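Long-range contact in dehalogenase (Rhodospirillaceae, PDB 6A41), which probably acts as a dehalogenating oxidoreductase of the short-chain dehydrogenase/reductase family, with a Rossmann-type fold expected to bind a nicotinamide cofactor: residues F16-Q28 with G212-L224. Sequence-based numbering, arbitrary orientation.
Sequences FAGHGTTRIALAQ and GKSDELGATICFL
Arg23 NH1 donates to Asp215 OD1 at 2.7 Å, a nearly straight hydrogen bond (166°) that is also a salt bridge and joins two helices of the Rossmann-type fold, 18-27 and 214-224. The oxygen lies in the guanidinium plane, whereas the nitrogen meets it on the syn side but out of the carboxylate plane, the two flat groups being turned 53° apart. NH1 also gives a hydrogen to a water that bonds to Ser214 OG. Replacing Arg23 by alanine is likely to leave the Asp215 carboxylate without this countercharge and to cut the water link to Ser214.

Next to this salt bridge the helices illustrate how glycine permits close packing: their axes approach to 7.2 Å, and Thr21 CA lies 3.8 Å from Gly218 CA. The spots where beta carbons of Gly20 and Gly218 would lie are already filled by the carbonyl oxygens of Ser214 and Gly20, respectively; instead Gly20 CA makes a C-H...O contact with Ser214 O. Ile24 fits as a knob into the hole formed by Asp215, Gly218, Ala219 and Cys222. With CG2 anti to the backbone N, that methyl reaches Ala219 CA at 3.8 Å. Deeper in, Ala17 CB touches Leu217 CD2 and Ile221 CD1, near Val134 of the central parallel sheet. At the far end a second water accepts from Gln28 NE2 and donates to Ala219 O, while Gln28 OE1, buried without a polar partner, rests 3.6 Å from Cys222 CB.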
ATOM      1  N   PHE A  16     -21.738  15.568   0.392  1.00 13.27           N
ATOM      2  CA  PHE A  16     -20.273  15.270   0.404  1.00 11.52           C
ATOM      3  C   PHE A  16     -19.467  16.333  -0.380  1.00 11.25           C
ATOM      4  O   PHE A  16     -19.456  17.485   0.043  1.00 10.85           O
ATOM      5  CB  PHE A  16     -20.099  13.827  -0.196  1.00 11.90           C
ATOM      6  CG  PHE A  16     -18.767  13.131   0.121  1.00 11.67           C
ATOM      7  CD1 PHE A  16     -17.880  13.598   1.126  1.00 12.29           C
ATOM      8  CD2 PHE A  16     -18.461  11.978  -0.529  1.00 12.22           C
ATOM      9  CE1 PHE A  16     -16.696  12.958   1.384  1.00 12.14           C
ATOM     10  CE2 PHE A  16     -17.320  11.283  -0.230  1.00 12.13           C
ATOM     11  CZ  PHE A  16     -16.452  11.740   0.719  1.00 12.50           C
ATOM     12  N   ALA A  17     -18.835  16.004  -1.507  1.00  9.49           N
ATOM     13  CA  ALA A  17     -17.919  16.930  -2.145  1.00  9.44           C
ATOM     14  C   ALA A  17     -18.586  17.771  -3.240  1.00  9.70           C
ATOM     15  O   ALA A  17     -17.918  18.516  -3.992  1.00  9.69           O
ATOM     16  CB  ALA A  17     -16.783  16.175  -2.771  1.00  9.21           C
ATOM     17  N   GLY A  18     -19.910  17.694  -3.354  1.00 10.47           N
ATOM     18  CA  GLY A  18     -20.601  18.369  -4.506  1.00 10.53           C
ATOM     19  C   GLY A  18     -20.396  19.880  -4.635  1.00 11.20           C
ATOM     20  O   GLY A  18     -20.151  20.424  -5.742  1.00 10.58           O
ATOM     21  N   HIS A  19     -20.615  20.590  -3.547  1.00 11.30           N
ATOM     22  CA  HIS A  19     -20.492  22.005  -3.579  1.00 11.55           C
ATOM     23  C   HIS A  19     -19.087  22.483  -3.795  1.00 10.98           C
ATOM     24  O   HIS A  19     -18.868  23.413  -4.583  1.00 10.35           O
ATOM     25  CB  HIS A  19     -21.083  22.638  -2.311  1.00 13.00           C
ATOM     26  CG  HIS A  19     -22.577  22.595  -2.305  1.00 14.62           C
ATOM     27  ND1 HIS A  19     -23.328  23.471  -1.551  1.00 15.32           N
ATOM     28  CD2 HIS A  19     -23.447  21.924  -3.096  1.00 15.44           C
ATOM     29  CE1 HIS A  19     -24.615  23.226  -1.790  1.00 16.47           C
ATOM     30  NE2 HIS A  19     -24.711  22.290  -2.712  1.00 15.59           N
ATOM     31  N   GLY A  20     -18.138  21.884  -3.050  1.00 10.54           N
ATOM     32  CA  GLY A  20     -16.669  22.254  -3.228  1.00 10.00           C
ATOM     33  C   GLY A  20     -16.290  22.034  -4.679  1.00 10.01           C
ATOM     34  O   GLY A  20     -15.645  22.860  -5.276  1.00  9.86           O
ATOM     35  N   THR A  21     -16.671  20.857  -5.238  1.00  9.70           N
ATOM     36  CA  THR A  21     -16.281  20.551  -6.552  1.00 10.09           C
ATOM     37  C   THR A  21     -16.962  21.532  -7.541  1.00  9.93           C
ATOM     38  O   THR A  21     -16.332  21.992  -8.417  1.00 10.54           O
ATOM     39  CB  THR A  21     -16.613  19.110  -6.941  1.00 10.42           C
ATOM     40  OG1 THR A  21     -15.985  18.212  -5.966  1.00 10.79           O
ATOM     41  CG2 THR A  21     -16.073  18.808  -8.342  1.00 10.82           C
ATOM     42  N   THR A  22     -18.252  21.815  -7.377  1.00  9.65           N
ATOM     43  CA  THR A  22     -18.934  22.735  -8.308  1.00 10.06           C
ATOM     44  C   THR A  22     -18.216  24.080  -8.363  1.00  9.96           C
ATOM     45  O   THR A  22     -17.917  24.640  -9.440  1.00  9.18           O
ATOM     46  CB  THR A  22     -20.363  23.000  -7.813  1.00 10.20           C
ATOM     47  OG1 THR A  22     -21.120  21.816  -7.885  1.00 10.37           O
ATOM     48  CG2 THR A  22     -21.048  24.056  -8.667  1.00 10.31           C
ATOM     49  N   ARG A  23     -17.969  24.565  -7.158  1.00 10.53           N
ATOM     50  CA  ARG A  23     -17.355  25.886  -6.933  1.00 11.86           C
ATOM     51  C   ARG A  23     -15.979  26.037  -7.610  1.00 11.51           C
ATOM     52  O   ARG A  23     -15.703  27.033  -8.361  1.00 10.79           O
ATOM     53  CB  ARG A  23     -17.212  26.177  -5.425  1.00 13.80           C
ATOM     54  CG  ARG A  23     -16.751  27.568  -5.129  1.00 16.14           C
ATOM     55  CD  ARG A  23     -16.521  27.892  -3.621  1.00 18.75           C
ATOM     56  NE  ARG A  23     -17.751  27.647  -2.937  1.00 21.50           N
ATOM     57  CZ  ARG A  23     -18.076  26.656  -2.105  1.00 20.93           C
ATOM     58  NH1 ARG A  23     -17.268  25.742  -1.710  1.00 22.28           N
ATOM     59  NH2 ARG A  23     -19.340  26.641  -1.658  1.00 23.27           N
ATOM     60  N   ILE A  24     -15.112  25.079  -7.355  1.00 10.36           N
ATOM     61  CA  ILE A  24     -13.787  25.114  -7.990  1.00 10.82           C
ATOM     62  C   ILE A  24     -13.857  24.850  -9.495  1.00 10.61           C
ATOM     63  O   ILE A  24     -13.169  25.568 -10.244  1.00 10.22           O
ATOM     64  CB  ILE A  24     -12.813  24.147  -7.275  1.00 10.90           C
ATOM     65  CG1 ILE A  24     -12.597  24.524  -5.780  1.00 11.57           C
ATOM     66  CG2 ILE A  24     -11.444  24.199  -7.934  1.00 10.97           C
ATOM     67  CD1 ILE A  24     -12.118  25.956  -5.555  1.00 12.75           C
ATOM     68  N   ALA A  25     -14.668  23.881  -9.944  1.00 10.16           N
ATOM     69  CA  ALA A  25     -14.740  23.566 -11.365  1.00 10.32           C
ATOM     70  C   ALA A  25     -15.163  24.849 -12.138  1.00 11.20           C
ATOM     71  O   ALA A  25     -14.621  25.192 -13.173  1.00 11.15           O
ATOM     72  CB  ALA A  25     -15.737  22.464 -11.568  1.00  9.99           C
ATOM     73  N   LEU A  26     -16.139  25.587 -11.585  1.00 12.10           N
ATOM     74  CA  LEU A  26     -16.644  26.803 -12.259  1.00 12.08           C
ATOM     75  C   LEU A  26     -15.560  27.873 -12.292  1.00 12.14           C
ATOM     76  O   LEU A  26     -15.367  28.538 -13.270  1.00 12.53           O
ATOM     77  CB  LEU A  26     -17.932  27.278 -11.573  1.00 12.06           C
ATOM     78  CG  LEU A  26     -19.213  26.541 -11.752  1.00 11.58           C
ATOM     79  CD1 LEU A  26     -20.264  27.222 -10.901  1.00 11.53           C
ATOM     80  CD2 LEU A  26     -19.660  26.550 -13.189  1.00 11.96           C
ATOM     81  N   ALA A  27     -14.795  27.987 -11.209  1.00 13.63           N
ATOM     82  CA  ALA A  27     -13.703  28.979 -11.094  1.00 14.87           C
ATOM     83  C   ALA A  27     -12.613  28.604 -12.046  1.00 15.16           C
ATOM     84  O   ALA A  27     -11.883  29.440 -12.514  1.00 14.99           O
ATOM     85  CB  ALA A  27     -13.143  28.979  -9.647  1.00 14.89           C
ATOM     86  N   GLN A  28     -12.471  27.326 -12.365  1.00 14.86           N
ATOM     87  CA  GLN A  28     -11.435  26.873 -13.321  1.00 14.91           C
ATOM     88  C   GLN A  28     -11.991  26.768 -14.748  1.00 14.97           C
ATOM     89  O   GLN A  28     -11.352  26.179 -15.655  1.00 15.17           O
ATOM     90  CB  GLN A  28     -10.864  25.556 -12.868  1.00 15.70           C
ATOM     91  CG  GLN A  28     -10.044  25.623 -11.556  1.00 16.22           C
ATOM     92  CD  GLN A  28      -9.304  24.289 -11.231  1.00 18.56           C
ATOM     93  OE1 GLN A  28      -9.387  23.315 -12.002  1.00 21.39           O
ATOM     94  NE2 GLN A  28      -8.608  24.208 -10.036  1.00 20.71           N
ATOM     95  N   GLY A 212      -9.962  19.726   6.701  1.00 11.63           N
ATOM     96  CA  GLY A 212      -9.794  20.198   5.384  1.00 11.34           C
ATOM     97  C   GLY A 212     -10.995  20.963   4.931  1.00 13.12           C
ATOM     98  O   GLY A 212     -12.091  20.930   5.530  1.00 12.01           O
ATOM     99  N   LYS A 213     -10.760  21.799   3.944  1.00 13.92           N
ATOM    100  CA  LYS A 213     -11.777  22.623   3.334  1.00 15.06           C
ATOM    101  C   LYS A 213     -12.447  21.953   2.165  1.00 13.69           C
ATOM    102  O   LYS A 213     -11.808  21.199   1.377  1.00 10.38           O
ATOM    103  CB  LYS A 213     -11.154  23.949   2.863  1.00 18.38           C
ATOM    104  CG  LYS A 213     -10.710  24.718   4.101  1.00 23.84           C
ATOM    105  CD  LYS A 213     -10.325  26.127   3.769  1.00 32.81           C
ATOM    106  CE  LYS A 213      -9.304  26.213   2.634  1.00 39.47           C
ATOM    107  NZ  LYS A 213      -8.352  27.365   2.930  1.00 42.93           N
ATOM    108  N   SER A 214     -13.748  22.252   1.998  1.00 12.21           N
ATOM    109  CA  SER A 214     -14.472  21.611   0.913  1.00 13.48           C
ATOM    110  C   SER A 214     -13.820  22.096  -0.437  1.00 13.20           C
ATOM    111  O   SER A 214     -13.769  21.282  -1.366  1.00 12.64           O
ATOM    112  CB  SER A 214     -15.987  21.937   0.905  1.00 14.73           C
ATOM    113  OG  SER A 214     -16.049  23.318   0.681  1.00 19.02           O
ATOM    114  N   ASP A 215     -13.307  23.337  -0.503  1.00 12.78           N
ATOM    115  CA  ASP A 215     -12.511  23.808  -1.638  1.00 13.88           C
ATOM    116  C   ASP A 215     -11.201  23.095  -1.982  1.00 11.94           C
ATOM    117  O   ASP A 215     -10.784  23.126  -3.165  1.00 11.19           O
ATOM    118  CB  ASP A 215     -12.272  25.273  -1.539  1.00 16.13           C
ATOM    119  CG  ASP A 215     -13.601  26.049  -1.862  1.00 19.87           C
ATOM    120  OD1 ASP A 215     -14.669  25.455  -2.259  1.00 22.01           O
ATOM    121  OD2 ASP A 215     -13.560  27.249  -1.711  1.00 24.84           O
ATOM    122  N   GLU A 216     -10.594  22.482  -0.954  1.00 11.21           N
ATOM    123  CA  GLU A 216      -9.384  21.664  -1.109  1.00 11.09           C
ATOM    124  C   GLU A 216      -9.743  20.332  -1.739  1.00 10.26           C
ATOM    125  O   GLU A 216      -9.071  19.880  -2.706  1.00  9.15           O
ATOM    126  CB  GLU A 216      -8.617  21.411   0.213  1.00 11.87           C
ATOM    127  CG  GLU A 216      -7.893  22.632   0.690  1.00 12.84           C
ATOM    128  CD  GLU A 216      -7.470  22.651   2.193  1.00 13.98           C
ATOM    129  OE1 GLU A 216      -8.122  22.070   3.061  1.00 14.25           O
ATOM    130  OE2 GLU A 216      -6.430  23.298   2.446  1.00 14.92           O
ATOM    131  N   LEU A 217     -10.778  19.716  -1.176  1.00  9.55           N
ATOM    132  CA  LEU A 217     -11.311  18.449  -1.831  1.00  9.66           C
ATOM    133  C   LEU A 217     -11.758  18.751  -3.243  1.00  9.18           C
ATOM    134  O   LEU A 217     -11.433  17.979  -4.168  1.00  8.87           O
ATOM    135  CB  LEU A 217     -12.404  17.876  -0.990  1.00  9.53           C
ATOM    136  CG  LEU A 217     -13.010  16.545  -1.434  1.00  9.62           C
ATOM    137  CD1 LEU A 217     -12.005  15.517  -1.697  1.00  9.33           C
ATOM    138  CD2 LEU A 217     -13.939  16.016  -0.378  1.00  9.90           C
ATOM    139  N   GLY A 218     -12.496  19.872  -3.405  1.00  8.75           N
ATOM    140  CA  GLY A 218     -12.929  20.246  -4.779  1.00  9.12           C
ATOM    141  C   GLY A 218     -11.740  20.465  -5.780  1.00  8.94           C
ATOM    142  O   GLY A 218     -11.787  19.994  -6.952  1.00  9.30           O
ATOM    143  N   ALA A 219     -10.705  21.143  -5.324  1.00  8.77           N
ATOM    144  CA  ALA A 219      -9.563  21.400  -6.135  1.00  9.30           C
ATOM    145  C   ALA A 219      -8.841  20.069  -6.506  1.00  9.20           C
ATOM    146  O   ALA A 219      -8.327  19.939  -7.630  1.00  9.33           O
ATOM    147  CB  ALA A 219      -8.515  22.389  -5.516  1.00  9.96           C
ATOM    148  N   THR A 220      -8.792  19.146  -5.568  1.00  8.94           N
ATOM    149  CA  THR A 220      -8.235  17.809  -5.860  1.00  9.23           C
ATOM    150  C   THR A 220      -8.957  17.047  -6.919  1.00  8.75           C
ATOM    151  O   THR A 220      -8.378  16.481  -7.847  1.00  8.68           O
ATOM    152  CB  THR A 220      -8.016  17.040  -4.540  1.00  9.06           C
ATOM    153  OG1 THR A 220      -7.166  17.848  -3.653  1.00  9.47           O
ATOM    154  CG2 THR A 220      -7.350  15.782  -4.837  1.00  9.36           C
ATOM    155  N   ILE A 221     -10.253  16.968  -6.761  1.00  8.78           N
ATOM    156  CA  ILE A 221     -11.111  16.357  -7.777  1.00  8.69           C
ATOM    157  C   ILE A 221     -10.990  17.060  -9.122  1.00  9.18           C
ATOM    158  O   ILE A 221     -10.812  16.353 -10.190  1.00  8.86           O
ATOM    159  CB  ILE A 221     -12.564  16.278  -7.243  1.00  8.51           C
ATOM    160  CG1 ILE A 221     -12.725  15.428  -6.004  1.00  8.40           C
ATOM    161  CG2 ILE A 221     -13.553  15.953  -8.350  1.00  9.00           C
ATOM    162  CD1 ILE A 221     -13.996  15.785  -5.179  1.00  8.69           C
ATOM    163  N   CYS A 222     -11.029  18.394  -9.141  1.00  9.05           N
ATOM    164  CA  CYS A 222     -10.804  19.147 -10.331  1.00 10.04           C
ATOM    165  C   CYS A 222      -9.449  18.875 -11.023  1.00  9.90           C
ATOM    166  O   CYS A 222      -9.363  18.677 -12.239  1.00  9.14           O
ATOM    167  CB  CYS A 222     -10.954  20.638 -10.113  1.00 11.09           C
ATOM    168  SG  CYS A 222     -12.700  21.074  -9.894  1.00 14.91           S
ATOM    169  N   PHE A 223      -8.399  18.803 -10.197  1.00  9.54           N
ATOM    170  CA  PHE A 223      -7.135  18.444 -10.756  1.00  9.43           C
ATOM    171  C   PHE A 223      -7.215  17.047 -11.501  1.00  9.40           C
ATOM    172  O   PHE A 223      -6.770  16.969 -12.695  1.00  8.40           O
ATOM    173  CB  PHE A 223      -6.002  18.411  -9.682  1.00  9.97           C
ATOM    174  CG  PHE A 223      -4.709  17.744 -10.241  1.00 10.13           C
ATOM    175  CD1 PHE A 223      -3.984  18.371 -11.222  1.00 10.88           C
ATOM    176  CD2 PHE A 223      -4.346  16.475  -9.805  1.00 10.99           C
ATOM    177  CE1 PHE A 223      -2.841  17.753 -11.845  1.00 11.00           C
ATOM    178  CE2 PHE A 223      -3.229  15.841 -10.337  1.00 10.79           C
ATOM    179  CZ  PHE A 223      -2.509  16.468 -11.330  1.00 10.57           C
ATOM    180  N   LEU A 224      -7.824  16.025 -10.899  1.00  9.05           N
ATOM    181  CA  LEU A 224      -7.876  14.717 -11.562  1.00  9.97           C
ATOM    182  C   LEU A 224      -8.739  14.748 -12.826  1.00 10.96           C
ATOM    183  O   LEU A 224      -8.449  13.964 -13.747  1.00 11.46           O
ATOM    184  CB  LEU A 224      -8.384  13.622 -10.632  1.00  9.89           C
ATOM    185  CG  LEU A 224      -7.389  13.402  -9.474  1.00 10.20           C
ATOM    186  CD1 LEU A 224      -8.103  12.574  -8.413  1.00 10.55           C
ATOM    187  CD2 LEU A 224      -6.071  12.752  -9.930  1.00 10.57           C
TER
HETATM  188  O   HOH W   1     -18.814  24.204   0.212  1.00 24.13           O
HETATM  189  O   HOH W   2      -6.880  22.173  -8.935  1.00 20.67           O